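Local coordinates for protein methyltransferase (Pyrococcus horikoshii, PDB 1IXK) that probably methylates cytosine at carbon 5 in RNA, most likely tRNA, with S-adenosyl-L-methionine as methyl donor, as in other members of the RsmB/NOP family, at residues 37-42 / 297-302; 47-52 / 57-62; 76-81 / 133-138; 252-257 / 306-311. All blocks are in the same frame, centred on the assembly; numbering follows the deposited sequence.

The four contacts illustrate how an N-terminal domain is fitted onto a Rossmann-like methyltransferase domain. Contact 2 lies within the N-terminal part, contact 4 within the catalytic part, and contacts 1 and 3 join the two. Along the chain contact 2 closes before contact 3 opens, and both are nested inside the long loop closed by contact 1, whose segments alternate with those of contact 4. Contacts 2 and 3, with centres about 10 Å apart, share the small antiparallel sheet through its neighbouring strands 46-49 and 79-82. Contacts 1 and 4, about 17 Å apart between centres, meet where N of Leu-297 probably hydrogen-bonds to O of Phe-307. Contacts 2 and 4 lie on opposite sides of the chain's centre.

Contact 1: residues 37-42 / 297-302; sequences EAMEKP and LYPDVH
Ala-38 and Met-39, in the end region of helix 31-38 and in a type I beta turn from Ala-38 to Lys-41, pack against Pro-299 and Asp-300 in the connection between strands 295-297 and 307-314 of the Rossmann-like methyltransferase domain. The contact thus joins the N-terminal part of the chain to the catalytic part, and between the two segments it is made by van der Waals packing.

Polar bonds shape the loop from within, and a salt bridge ties it to the helix. The loop is drawn into a compact turn because the carbonyl oxygen of Tyr-298 accepts from the backbone N of both Val-301 and His-302, while N of Tyr-298 donates to ND1 of His-302 (2.9 Å). The carboxylate of Asp-300 leads away from Ala-38 to form the salt bridge with Arg-31, on the same helix 31-38, so a charged pair flanks the apolar patch.

In that patch the backbones come close, the CA atoms of Ala-38 and Asp-300 being 5.1 Å apart. CB of Ala-38 points into the loop and rests 3.6 Å from CA of Asp-300, with the carbonyl oxygen of Pro-299 about equally near. Met-39, a selenomethionine, adds the other apolar touch. Its chain bends at chi2 and again at chi3 (51°), and the selenium comes obliquely across the proline ring, with SE of Met-39 3.8 Å from CG of Pro-299.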
loop_
_atom_site.group_PDB
_atom_site.type_symbol
_atom_site.label_atom_id
_atom_site.label_comp_id
_atom_site.label_asym_id
_atom_site.label_seq_id
_atom_site.Cartn_x
_atom_site.Cartn_y
_atom_site.Cartn_z
ATOM N N GLU A 37 -0.683 9.620 -18.651
ATOM C CA GLU A 37 0.667 9.783 -19.176
ATOM C C GLU A 37 1.727 9.727 -18.081
ATOM O O GLU A 37 2.784 9.133 -18.272
ATOM C CB GLU A 37 0.800 11.106 -19.931
ATOM C CG GLU A 37 -0.106 11.230 -21.136
ATOM C CD GLU A 37 0.172 12.487 -21.928
ATOM O OE1 GLU A 37 0.327 13.561 -21.305
ATOM O OE2 GLU A 37 0.228 12.402 -23.174
ATOM N N ALA A 38 1.452 10.348 -16.939
ATOM C CA ALA A 38 2.415 10.338 -15.843
ATOM C C ALA A 38 2.669 8.912 -15.388
ATOM O O ALA A 38 3.752 8.588 -14.905
ATOM C CB ALA A 38 1.899 11.166 -14.675
HETATM N N MSE A 39 1.667 8.058 -15.568
HETATM C CA MSE A 39 1.757 6.668 -15.150
HETATM C C MSE A 39 2.616 5.782 -16.059
HETATM O O MSE A 39 2.990 4.673 -15.676
HETATM C CB MSE A 39 0.342 6.095 -15.018
HETATM C CG MSE A 39 0.203 5.050 -13.924
HETATM SE SE MSE A 39 -1.419 5.029 -13.115
HETATM C CE MSE A 39 -2.536 4.939 -14.490
ATOM N N GLU A 40 2.933 6.267 -17.255
ATOM C CA GLU A 40 3.758 5.498 -18.186
ATOM C C GLU A 40 5.245 5.618 -17.839
ATOM O O GLU A 40 6.060 4.815 -18.291
ATOM C CB GLU A 40 3.537 5.985 -19.626
ATOM C CG GLU A 40 2.103 5.857 -20.135
ATOM C CD GLU A 40 1.643 4.414 -20.271
ATOM O OE1 GLU A 40 0.467 4.195 -20.633
ATOM O OE2 GLU A 40 2.452 3.495 -20.019
ATOM N N LYS A 41 5.587 6.618 -17.030
ATOM C CA LYS A 41 6.970 6.873 -16.628
ATOM C C LYS A 41 7.454 6.013 -15.461
ATOM O O LYS A 41 6.690 5.683 -14.558
ATOM C CB LYS A 41 7.132 8.352 -16.268
ATOM C CG LYS A 41 6.816 9.296 -17.411
ATOM C CD LYS A 41 6.822 10.743 -16.953
ATOM C CE LYS A 41 6.559 11.686 -18.120
ATOM N NZ LYS A 41 5.301 11.343 -18.848
ATOM N N PRO A 42 8.746 5.641 -15.469
ATOM C CA PRO A 42 9.315 4.819 -14.397
ATOM C C PRO A 42 9.362 5.603 -13.089
ATOM O O PRO A 42 9.499 6.824 -13.097
ATOM C CB PRO A 42 10.719 4.499 -14.914
ATOM C CG PRO A 42 10.579 4.604 -16.400
ATOM C CD PRO A 42 9.721 5.825 -16.555
ATOM N N LEU A 297 -3.283 8.738 -3.893
ATOM C CA LEU A 297 -2.020 9.268 -4.384
ATOM C C LEU A 297 -2.128 9.127 -5.895
ATOM O O LEU A 297 -2.591 8.100 -6.400
ATOM C CB LEU A 297 -0.832 8.451 -3.869
ATOM C CG LEU A 297 -0.530 8.520 -2.371
ATOM C CD1 LEU A 297 0.672 7.634 -2.060
ATOM C CD2 LEU A 297 -0.255 9.965 -1.961
ATOM N N TYR A 298 -1.719 10.166 -6.612
ATOM C CA TYR A 298 -1.789 10.172 -8.069
ATOM C C TYR A 298 -0.400 10.278 -8.682
ATOM O O TYR A 298 0.446 11.033 -8.202
ATOM C CB TYR A 298 -2.650 11.344 -8.532
ATOM C CG TYR A 298 -4.114 11.193 -8.198
ATOM C CD1 TYR A 298 -4.925 10.318 -8.922
ATOM C CD2 TYR A 298 -4.694 11.933 -7.165
ATOM C CE1 TYR A 298 -6.274 10.186 -8.634
ATOM C CE2 TYR A 298 -6.048 11.807 -6.866
ATOM C CZ TYR A 298 -6.832 10.933 -7.608
ATOM O OH TYR A 298 -8.176 10.818 -7.342
ATOM N N PRO A 299 -0.155 9.531 -9.765
ATOM C CA PRO A 299 1.148 9.551 -10.431
ATOM C C PRO A 299 1.535 10.900 -11.028
ATOM O O PRO A 299 2.708 11.144 -11.278
ATOM C CB PRO A 299 1.010 8.460 -11.491
ATOM C CG PRO A 299 -0.446 8.504 -11.824
ATOM C CD PRO A 299 -1.089 8.633 -10.466
ATOM N N ASP A 300 0.560 11.777 -11.244
ATOM C CA ASP A 300 0.863 13.079 -11.824
ATOM C C ASP A 300 1.312 14.115 -10.798
ATOM O O ASP A 300 1.819 15.174 -11.167
ATOM C CB ASP A 300 -0.337 13.602 -12.631
ATOM C CG ASP A 300 -1.538 13.937 -11.766
ATOM O OD1 ASP A 300 -1.723 13.295 -10.708
ATOM O OD2 ASP A 300 -2.313 14.837 -12.161
ATOM N N VAL A 301 1.145 13.815 -9.514
ATOM C CA VAL A 301 1.568 14.755 -8.485
ATOM C C VAL A 301 2.437 14.132 -7.390
ATOM O O VAL A 301 3.281 14.807 -6.810
ATOM C CB VAL A 301 0.351 15.455 -7.808
ATOM C CG1 VAL A 301 -0.462 16.214 -8.843
ATOM C CG2 VAL A 301 -0.519 14.439 -7.120
ATOM N N HIS A 302 2.249 12.845 -7.115
ATOM C CA HIS A 302 3.013 12.201 -6.050
ATOM C C HIS A 302 4.155 11.295 -6.494
ATOM O O HIS A 302 4.848 10.717 -5.653
ATOM C CB HIS A 302 2.074 11.402 -5.143
ATOM C CG HIS A 302 0.942 12.208 -4.589
ATOM N ND1 HIS A 302 -0.328 12.171 -5.121
ATOM C CD2 HIS A 302 0.895 13.086 -3.558
ATOM C CE1 HIS A 302 -1.112 12.991 -4.440
ATOM N NE2 HIS A 302 -0.394 13.558 -3.488
#

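Contact 2: residues 47-52 / 57-62; sequences FRVNTL and QDLVKR
Strand 46-49 and helix 56-65 approach most closely where Val-49 faces Leu-59, their CA atoms 7.0 Å apart. Both branches of Val-49 take part. Its CG1 lies 3.9 Å from CB of Leu-59, and its CG2 packs 3.8 Å from CD1 of Leu-59, so the two side chains run alongside each other in opposite directions and the valine fork straddles the stem of the leucine. With CG of Leu-59 set opposite its own backbone N (chi1 -178°) and chi2 at -72°, the CD1 methyl is carried on past the valine to Phe-47, whose CE1 it meets at 4.0 Å, at a slant to the ring.

This is helix-on-sheet packing within the N-terminal domain: residues 47 and 49, alternate positions on one strand, turn the same side of the four-stranded antiparallel sheet to the helix. Phe-70 from the edge strand 69-73 meets the Phe-47 ring edge-to-face, and Ile-100 of strand 100-102 touches both Phe-47 and Leu-59.

Arg-48, between them, turns to the other side, where its guanidinium group bonds to Gln-138 and Ser-134 of helix 131-139. Beyond the strand, OD1 of Asn-50 accepts from N of Leu-52 at 3.1 Å, an Asx turn that bends the chain on its way to the helix.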
loop_
_atom_site.group_PDB
_atom_site.type_symbol
_atom_site.label_atom_id
_atom_site.label_comp_id
_atom_site.label_asym_id
_atom_site.label_seq_id
_atom_site.Cartn_x
_atom_site.Cartn_y
_atom_site.Cartn_z
ATOM N N PHE A 47 14.116 3.788 -0.823
ATOM C CA PHE A 47 14.501 2.818 0.193
ATOM C C PHE A 47 14.003 3.230 1.566
ATOM O O PHE A 47 13.715 4.396 1.814
ATOM C CB PHE A 47 16.029 2.642 0.214
ATOM C CG PHE A 47 16.783 3.878 0.627
ATOM C CD1 PHE A 47 16.945 4.197 1.973
ATOM C CD2 PHE A 47 17.303 4.741 -0.332
ATOM C CE1 PHE A 47 17.611 5.357 2.356
ATOM C CE2 PHE A 47 17.973 5.909 0.043
ATOM C CZ PHE A 47 18.126 6.218 1.388
ATOM N N ARG A 48 13.922 2.248 2.453
ATOM C CA ARG A 48 13.467 2.452 3.817
ATOM C C ARG A 48 14.596 2.059 4.756
ATOM O O ARG A 48 15.196 1.002 4.600
ATOM C CB ARG A 48 12.250 1.567 4.080
ATOM C CG ARG A 48 11.746 1.560 5.510
ATOM C CD ARG A 48 10.759 0.418 5.694
ATOM N NE ARG A 48 11.397 -0.819 6.131
ATOM C CZ ARG A 48 11.069 -2.033 5.697
ATOM N NH1 ARG A 48 11.701 -3.095 6.170
ATOM N NH2 ARG A 48 10.129 -2.188 4.768
ATOM N N VAL A 49 14.894 2.915 5.723
ATOM C CA VAL A 49 15.948 2.609 6.686
ATOM C C VAL A 49 15.410 1.569 7.668
ATOM O O VAL A 49 14.317 1.737 8.211
ATOM C CB VAL A 49 16.351 3.854 7.495
ATOM C CG1 VAL A 49 17.383 3.470 8.546
ATOM C CG2 VAL A 49 16.893 4.937 6.563
ATOM N N ASN A 50 16.170 0.502 7.891
ATOM C CA ASN A 50 15.750 -0.525 8.835
ATOM C C ASN A 50 16.229 -0.104 10.218
ATOM O O ASN A 50 17.375 -0.353 10.604
ATOM C CB ASN A 50 16.335 -1.887 8.457
ATOM C CG ASN A 50 16.005 -2.960 9.477
ATOM O OD1 ASN A 50 15.098 -2.797 10.293
ATOM N ND2 ASN A 50 16.735 -4.065 9.430
ATOM N N THR A 51 15.338 0.544 10.959
ATOM C CA THR A 51 15.668 1.031 12.288
ATOM C C THR A 51 15.885 -0.076 13.313
ATOM O O THR A 51 16.223 0.195 14.464
ATOM C CB THR A 51 14.601 2.013 12.784
ATOM O OG1 THR A 51 13.318 1.375 12.799
ATOM C CG2 THR A 51 14.554 3.223 11.862
ATOM N N LEU A 52 15.692 -1.323 12.898
ATOM C CA LEU A 52 15.930 -2.442 13.796
ATOM C C LEU A 52 17.442 -2.618 13.886
ATOM O O LEU A 52 17.951 -3.197 14.845
ATOM C CB LEU A 52 15.312 -3.734 13.257
ATOM C CG LEU A 52 13.808 -3.962 13.427
ATOM C CD1 LEU A 52 13.440 -5.302 12.829
ATOM C CD2 LEU A 52 13.436 -3.921 14.906
ATOM N N GLN A 57 19.322 8.795 11.060
ATOM C CA GLN A 57 20.382 9.796 11.041
ATOM C C GLN A 57 21.727 9.188 10.640
ATOM O O GLN A 57 22.450 9.752 9.817
ATOM C CB GLN A 57 20.502 10.450 12.420
ATOM C CG GLN A 57 20.997 11.885 12.387
ATOM C CD GLN A 57 21.491 12.361 13.741
ATOM O OE1 GLN A 57 22.518 11.896 14.238
ATOM N NE2 GLN A 57 20.760 13.288 14.349
ATOM N N ASP A 58 22.060 8.039 11.223
ATOM C CA ASP A 58 23.321 7.372 10.913
ATOM C C ASP A 58 23.380 6.783 9.508
ATOM O O ASP A 58 24.402 6.894 8.826
ATOM C CB ASP A 58 23.614 6.262 11.930
ATOM C CG ASP A 58 23.967 6.806 13.300
ATOM O OD1 ASP A 58 24.601 7.880 13.364
ATOM O OD2 ASP A 58 23.624 6.159 14.312
ATOM N N LEU A 59 22.293 6.147 9.077
ATOM C CA LEU A 59 22.252 5.548 7.749
ATOM C C LEU A 59 22.407 6.621 6.678
ATOM O O LEU A 59 23.143 6.438 5.705
ATOM C CB LEU A 59 20.935 4.785 7.550
ATOM C CG LEU A 59 20.707 4.040 6.227
ATOM C CD1 LEU A 59 20.449 5.034 5.102
ATOM C CD2 LEU A 59 21.908 3.165 5.908
ATOM N N VAL A 60 21.714 7.740 6.857
ATOM C CA VAL A 60 21.782 8.836 5.898
ATOM C C VAL A 60 23.201 9.371 5.745
ATOM O O VAL A 60 23.649 9.646 4.634
ATOM C CB VAL A 60 20.851 9.996 6.308
ATOM C CG1 VAL A 60 21.155 11.233 5.472
ATOM C CG2 VAL A 60 19.392 9.577 6.120
ATOM N N LYS A 61 23.905 9.527 6.860
ATOM C CA LYS A 61 25.274 10.030 6.807
ATOM C C LYS A 61 26.168 9.053 6.050
ATOM O O LYS A 61 27.010 9.461 5.251
ATOM C CB LYS A 61 25.810 10.258 8.219
ATOM C CG LYS A 61 25.080 11.362 8.963
ATOM C CD LYS A 61 25.510 11.432 10.419
ATOM C CE LYS A 61 24.708 12.477 11.175
ATOM N NZ LYS A 61 24.998 12.425 12.632
ATOM N N ARG A 62 25.970 7.761 6.289
ATOM C CA ARG A 62 26.762 6.737 5.621
ATOM C C ARG A 62 26.566 6.729 4.108
ATOM O O ARG A 62 27.534 6.633 3.353
ATOM C CB ARG A 62 26.428 5.354 6.183
ATOM C CG ARG A 62 26.953 5.111 7.586
ATOM C CD ARG A 62 26.594 3.714 8.089
ATOM N NE ARG A 62 26.970 2.666 7.141
ATOM C CZ ARG A 62 27.069 1.377 7.456
ATOM N NH1 ARG A 62 26.823 0.975 8.698
ATOM N NH2 ARG A 62 27.409 0.488 6.530
#

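Contact 3: residues 76-81 / 133-138; sequences AKEGFC and TSYLAQ
OH of Tyr-135 donates a hydrogen bond to OE1 of Glu-78, 2.6 Å away, a short bond between buried side chains. The carboxylate stands almost perpendicular to the ring, the planes 85° apart, and OE1 lies at the ring's edge in its plane. The oxygen is reached on its anti side, 20° out of the carboxylate plane. CB of Ala-76 also sits at this edge, 3.4 Å from OH of Tyr-135, so the hydroxyl has a methyl group and the acid beside it. A third touch comes from Gln-138, one helical turn on from the tyrosine, whose NE2 packs 3.7 Å from CG of Glu-78 while donating to O of Val-49.

What sets the glutamate in place is the type I beta turn from Ala-76 to Gly-79, closed by Gly-79 N bonding to Ala-76 O at 3.0 Å. A bend at chi2 (78°) then curls the carboxylate back to the phenol. Tyr-135 is steadied along its length by Arg-48 and by Met-108, Pro-111 and Val-112 of helix 105-114.

Helix 131-139 follows the loop predicted to bind S-adenosyl-L-methionine, which succeeds strand 121-124 as expected of a Rossmann-like methyltransferase. The contact lays the small antiparallel sheet, through the turn before strand 79-82 and the adjoining strand 46-49, against this helix, with helix 105-114 packed beside the tyrosine.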
loop_
_atom_site.group_PDB
_atom_site.type_symbol
_atom_site.label_atom_id
_atom_site.label_comp_id
_atom_site.label_asym_id
_atom_site.label_seq_id
_atom_site.Cartn_x
_atom_site.Cartn_y
_atom_site.Cartn_z
ATOM N N ALA A 76 6.549 8.851 5.395
ATOM C CA ALA A 76 7.332 7.851 6.119
ATOM C C ALA A 76 8.687 8.429 6.505
ATOM O O ALA A 76 9.524 8.701 5.642
ATOM C CB ALA A 76 7.515 6.615 5.251
ATOM N N LYS A 77 8.907 8.613 7.803
ATOM C CA LYS A 77 10.163 9.187 8.280
ATOM C C LYS A 77 11.404 8.368 7.916
ATOM O O LYS A 77 12.505 8.919 7.791
ATOM C CB LYS A 77 10.112 9.384 9.798
ATOM C CG LYS A 77 9.884 8.110 10.583
ATOM C CD LYS A 77 10.032 8.343 12.085
ATOM C CE LYS A 77 9.049 9.392 12.585
ATOM N NZ LYS A 77 7.641 8.992 12.318
ATOM N N GLU A 78 11.226 7.062 7.747
ATOM C CA GLU A 78 12.333 6.169 7.402
ATOM C C GLU A 78 12.531 6.006 5.891
ATOM O O GLU A 78 13.477 5.347 5.457
ATOM C CB GLU A 78 12.101 4.773 8.001
ATOM C CG GLU A 78 12.025 4.685 9.531
ATOM C CD GLU A 78 10.688 5.123 10.106
ATOM O OE1 GLU A 78 9.690 5.194 9.355
ATOM O OE2 GLU A 78 10.632 5.381 11.327
ATOM N N GLY A 79 11.649 6.601 5.091
ATOM C CA GLY A 79 11.742 6.450 3.648
ATOM C C GLY A 79 12.365 7.597 2.870
ATOM O O GLY A 79 12.145 8.764 3.179
ATOM N N PHE A 80 13.135 7.249 1.843
ATOM C CA PHE A 80 13.803 8.233 1.000
ATOM C C PHE A 80 13.809 7.737 -0.440
ATOM O O PHE A 80 13.824 6.530 -0.681
ATOM C CB PHE A 80 15.254 8.414 1.465
ATOM C CG PHE A 80 15.384 8.879 2.883
ATOM C CD1 PHE A 80 15.465 10.234 3.179
ATOM C CD2 PHE A 80 15.414 7.958 3.929
ATOM C CE1 PHE A 80 15.578 10.668 4.499
ATOM C CE2 PHE A 80 15.523 8.381 5.249
ATOM C CZ PHE A 80 15.605 9.736 5.537
ATOM N N CYS A 81 13.792 8.665 -1.392
ATOM C CA CYS A 81 13.844 8.297 -2.798
ATOM C C CYS A 81 15.107 8.917 -3.400
ATOM O O CYS A 81 15.398 10.101 -3.208
ATOM C CB CYS A 81 12.585 8.756 -3.543
ATOM S SG CYS A 81 11.057 7.878 -3.035
ATOM N N THR A 133 5.492 -6.124 5.591
ATOM C CA THR A 133 5.513 -6.926 6.802
ATOM C C THR A 133 6.724 -6.568 7.661
ATOM O O THR A 133 6.607 -6.441 8.878
ATOM C CB THR A 133 5.553 -8.427 6.475
ATOM O OG1 THR A 133 4.552 -8.727 5.492
ATOM C CG2 THR A 133 5.281 -9.247 7.736
ATOM N N SER A 134 7.883 -6.400 7.026
ATOM C CA SER A 134 9.093 -6.046 7.765
ATOM C C SER A 134 9.022 -4.600 8.271
ATOM O O SER A 134 9.643 -4.253 9.279
ATOM C CB SER A 134 10.343 -6.264 6.891
ATOM O OG SER A 134 10.253 -5.591 5.648
ATOM N N TYR A 135 8.252 -3.757 7.592
ATOM C CA TYR A 135 8.115 -2.375 8.046
ATOM C C TYR A 135 7.326 -2.422 9.357
ATOM O O TYR A 135 7.680 -1.752 10.334
ATOM C CB TYR A 135 7.379 -1.522 7.001
ATOM C CG TYR A 135 7.676 -0.030 7.084
ATOM C CD1 TYR A 135 7.474 0.799 5.980
ATOM C CD2 TYR A 135 8.188 0.547 8.254
ATOM C CE1 TYR A 135 7.780 2.162 6.027
ATOM C CE2 TYR A 135 8.497 1.915 8.314
ATOM C CZ TYR A 135 8.290 2.713 7.192
ATOM O OH TYR A 135 8.599 4.060 7.223
ATOM N N LEU A 136 6.263 -3.226 9.383
ATOM C CA LEU A 136 5.455 -3.369 10.595
ATOM C C LEU A 136 6.355 -3.831 11.736
ATOM O O LEU A 136 6.248 -3.342 12.863
ATOM C CB LEU A 136 4.336 -4.404 10.401
ATOM C CG LEU A 136 3.261 -4.135 9.349
ATOM C CD1 LEU A 136 2.376 -5.372 9.207
ATOM C CD2 LEU A 136 2.427 -2.910 9.734
ATOM N N ALA A 137 7.244 -4.773 11.435
ATOM C CA ALA A 137 8.158 -5.304 12.435
ATOM C C ALA A 137 9.068 -4.252 13.066
ATOM O O ALA A 137 9.247 -4.246 14.284
ATOM C CB ALA A 137 9.008 -6.431 11.832
ATOM N N GLN A 138 9.651 -3.367 12.262
ATOM C CA GLN A 138 10.538 -2.365 12.842
ATOM C C GLN A 138 9.744 -1.306 13.603
ATOM O O GLN A 138 10.214 -0.768 14.604
ATOM C CB GLN A 138 11.455 -1.739 11.772
ATOM C CG GLN A 138 10.798 -0.865 10.718
ATOM C CD GLN A 138 11.805 -0.358 9.691
ATOM O OE1 GLN A 138 12.336 -1.130 8.887
ATOM N NE2 GLN A 138 12.079 0.942 9.720
#

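Contact 4: residues 252-257 / 306-311; sequences EENEFV and GFFIAK
Asn-254, at the N-cap position before helix 255-264, lays its side chain flat over one face of the Phe-308 ring. Its CB stands 3.4 Å from the centroid of the Phe-308 ring and 10° off the normal, a CH-pi contact over the centre. The amide continues this layer toward the root of the phenylalanine: its plane lies 13° from that of the ring, and CG of Asn-254 is 3.3 Å from CG of Phe-308. Rather than capping the helix, the amide is fixed by two bonds, OD1 to Thr-246 OG1 and ND2 to Ser-248 O, which help to keep it nearly parallel to the ring.

Glu-255 comes next and reaches the far part of the ring. Its chain, bent at chi2, brings OE2 obliquely to 3.8 Å from CE1 of Phe-308, with the carboxylate in a salt bridge to Arg-296 and also bonded to Leu-279 N.

Phe-308 faces the helix start by the alternation of the strand, and its chi1 of 173° extends the ring under Asn-254. Its strand, 307-314, runs antiparallel between 240-246 and 295-297 in the Rossmann-like sheet, so helix 255-264 begins packed on one side of that sheet, while Phe-307 and Ile-309 point to the other.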
loop_
_atom_site.group_PDB
_atom_site.type_symbol
_atom_site.label_atom_id
_atom_site.label_comp_id
_atom_site.label_asym_id
_atom_site.label_seq_id
_atom_site.Cartn_x
_atom_site.Cartn_y
_atom_site.Cartn_z
ATOM N N GLU A 252 -14.571 1.250 -7.752
ATOM C CA GLU A 252 -15.159 -0.032 -7.366
ATOM C C GLU A 252 -14.284 -0.839 -6.409
ATOM O O GLU A 252 -14.798 -1.609 -5.597
ATOM C CB GLU A 252 -15.480 -0.890 -8.605
ATOM C CG GLU A 252 -16.662 -0.389 -9.445
ATOM C CD GLU A 252 -16.270 0.643 -10.483
ATOM O OE1 GLU A 252 -15.131 1.170 -10.416
ATOM O OE2 GLU A 252 -17.112 0.934 -11.368
ATOM N N GLU A 253 -12.968 -0.674 -6.512
ATOM C CA GLU A 253 -12.043 -1.400 -5.648
ATOM C C GLU A 253 -11.623 -0.552 -4.454
ATOM O O GLU A 253 -10.952 -1.044 -3.541
ATOM C CB GLU A 253 -10.776 -1.791 -6.424
ATOM C CG GLU A 253 -11.002 -2.648 -7.652
ATOM C CD GLU A 253 -9.721 -2.843 -8.445
ATOM O OE1 GLU A 253 -8.816 -3.556 -7.964
ATOM O OE2 GLU A 253 -9.616 -2.264 -9.545
ATOM N N ASN A 254 -12.015 0.720 -4.465
ATOM C CA ASN A 254 -11.638 1.644 -3.400
ATOM C C ASN A 254 -12.818 2.214 -2.605
ATOM O O ASN A 254 -13.295 1.597 -1.644
ATOM C CB ASN A 254 -10.817 2.802 -3.987
ATOM C CG ASN A 254 -9.516 2.335 -4.630
ATOM O OD1 ASN A 254 -8.942 1.325 -4.228
ATOM N ND2 ASN A 254 -9.035 3.088 -5.613
ATOM N N GLU A 255 -13.270 3.399 -3.005
ATOM C CA GLU A 255 -14.386 4.072 -2.339
ATOM C C GLU A 255 -15.638 3.210 -2.181
ATOM O O GLU A 255 -16.298 3.248 -1.140
ATOM C CB GLU A 255 -14.750 5.355 -3.091
ATOM C CG GLU A 255 -13.720 6.479 -2.949
ATOM C CD GLU A 255 -12.593 6.423 -3.970
ATOM O OE1 GLU A 255 -12.526 5.457 -4.758
ATOM O OE2 GLU A 255 -11.768 7.361 -3.978
ATOM N N PHE A 256 -15.978 2.449 -3.216
ATOM C CA PHE A 256 -17.164 1.585 -3.172
ATOM C C PHE A 256 -17.044 0.515 -2.087
ATOM O O PHE A 256 -18.022 0.182 -1.412
ATOM C CB PHE A 256 -17.372 0.890 -4.519
ATOM C CG PHE A 256 -17.970 1.768 -5.585
ATOM C CD1 PHE A 256 -17.997 3.151 -5.446
ATOM C CD2 PHE A 256 -18.477 1.204 -6.752
ATOM C CE1 PHE A 256 -18.521 3.964 -6.456
ATOM C CE2 PHE A 256 -19.000 2.005 -7.766
ATOM C CZ PHE A 256 -19.019 3.390 -7.615
ATOM N N VAL A 257 -15.848 -0.041 -1.937
ATOM C CA VAL A 257 -15.623 -1.071 -0.935
ATOM C C VAL A 257 -15.693 -0.454 0.454
ATOM O O VAL A 257 -16.272 -1.038 1.374
ATOM C CB VAL A 257 -14.247 -1.743 -1.121
ATOM C CG1 VAL A 257 -13.999 -2.750 -0.004
ATOM C CG2 VAL A 257 -14.188 -2.427 -2.476
ATOM N N GLY A 306 -0.928 4.781 -8.969
ATOM C CA GLY A 306 -2.219 5.221 -8.465
ATOM C C GLY A 306 -2.359 4.479 -7.149
ATOM O O GLY A 306 -2.119 3.278 -7.102
ATOM N N PHE A 307 -2.761 5.172 -6.089
ATOM C CA PHE A 307 -2.843 4.555 -4.766
ATOM C C PHE A 307 -4.079 5.026 -3.987
ATOM O O PHE A 307 -4.538 6.147 -4.164
ATOM C CB PHE A 307 -1.559 4.936 -4.015
ATOM C CG PHE A 307 -1.431 4.348 -2.647
ATOM C CD1 PHE A 307 -0.993 3.041 -2.470
ATOM C CD2 PHE A 307 -1.704 5.123 -1.522
ATOM C CE1 PHE A 307 -0.812 2.515 -1.189
ATOM C CE2 PHE A 307 -1.529 4.610 -0.244
ATOM C CZ PHE A 307 -1.083 3.300 -0.076
ATOM N N PHE A 308 -4.607 4.158 -3.130
ATOM C CA PHE A 308 -5.778 4.476 -2.308
ATOM C C PHE A 308 -5.545 3.881 -0.934
ATOM O O PHE A 308 -5.076 2.750 -0.815
ATOM C CB PHE A 308 -7.046 3.846 -2.902
ATOM C CG PHE A 308 -8.266 3.995 -2.033
ATOM C CD1 PHE A 308 -8.994 5.183 -2.026
ATOM C CD2 PHE A 308 -8.696 2.939 -1.224
ATOM C CE1 PHE A 308 -10.137 5.319 -1.232
ATOM C CE2 PHE A 308 -9.839 3.067 -0.423
ATOM C CZ PHE A 308 -10.559 4.263 -0.431
ATOM N N ILE A 309 -5.880 4.632 0.107
ATOM C CA ILE A 309 -5.695 4.126 1.453
ATOM C C ILE A 309 -6.761 4.665 2.394
ATOM O O ILE A 309 -7.127 5.835 2.316
ATOM C CB ILE A 309 -4.300 4.507 2.017
ATOM C CG1 ILE A 309 -4.143 3.932 3.430
ATOM C CG2 ILE A 309 -4.136 6.024 2.028
ATOM C CD1 ILE A 309 -2.737 4.091 4.015
ATOM N N ALA A 310 -7.245 3.801 3.282
ATOM C CA ALA A 310 -8.257 4.185 4.260
ATOM C C ALA A 310 -7.914 3.574 5.609
ATOM O O ALA A 310 -7.458 2.431 5.684
ATOM C CB ALA A 310 -9.634 3.716 3.815
ATOM N N LYS A 311 -8.135 4.337 6.677
ATOM C CA LYS A 311 -7.849 3.857 8.022
ATOM C C LYS A 311 -9.178 3.639 8.735
ATOM O O LYS A 311 -9.932 4.584 8.987
ATOM C CB LYS A 311 -6.991 4.876 8.772
ATOM C CG LYS A 311 -6.539 4.410 10.139
ATOM C CD LYS A 311 -5.414 5.302 10.645
ATOM C CE LYS A 311 -4.955 4.880 12.022
ATOM N NZ LYS A 311 -3.642 5.507 12.362
#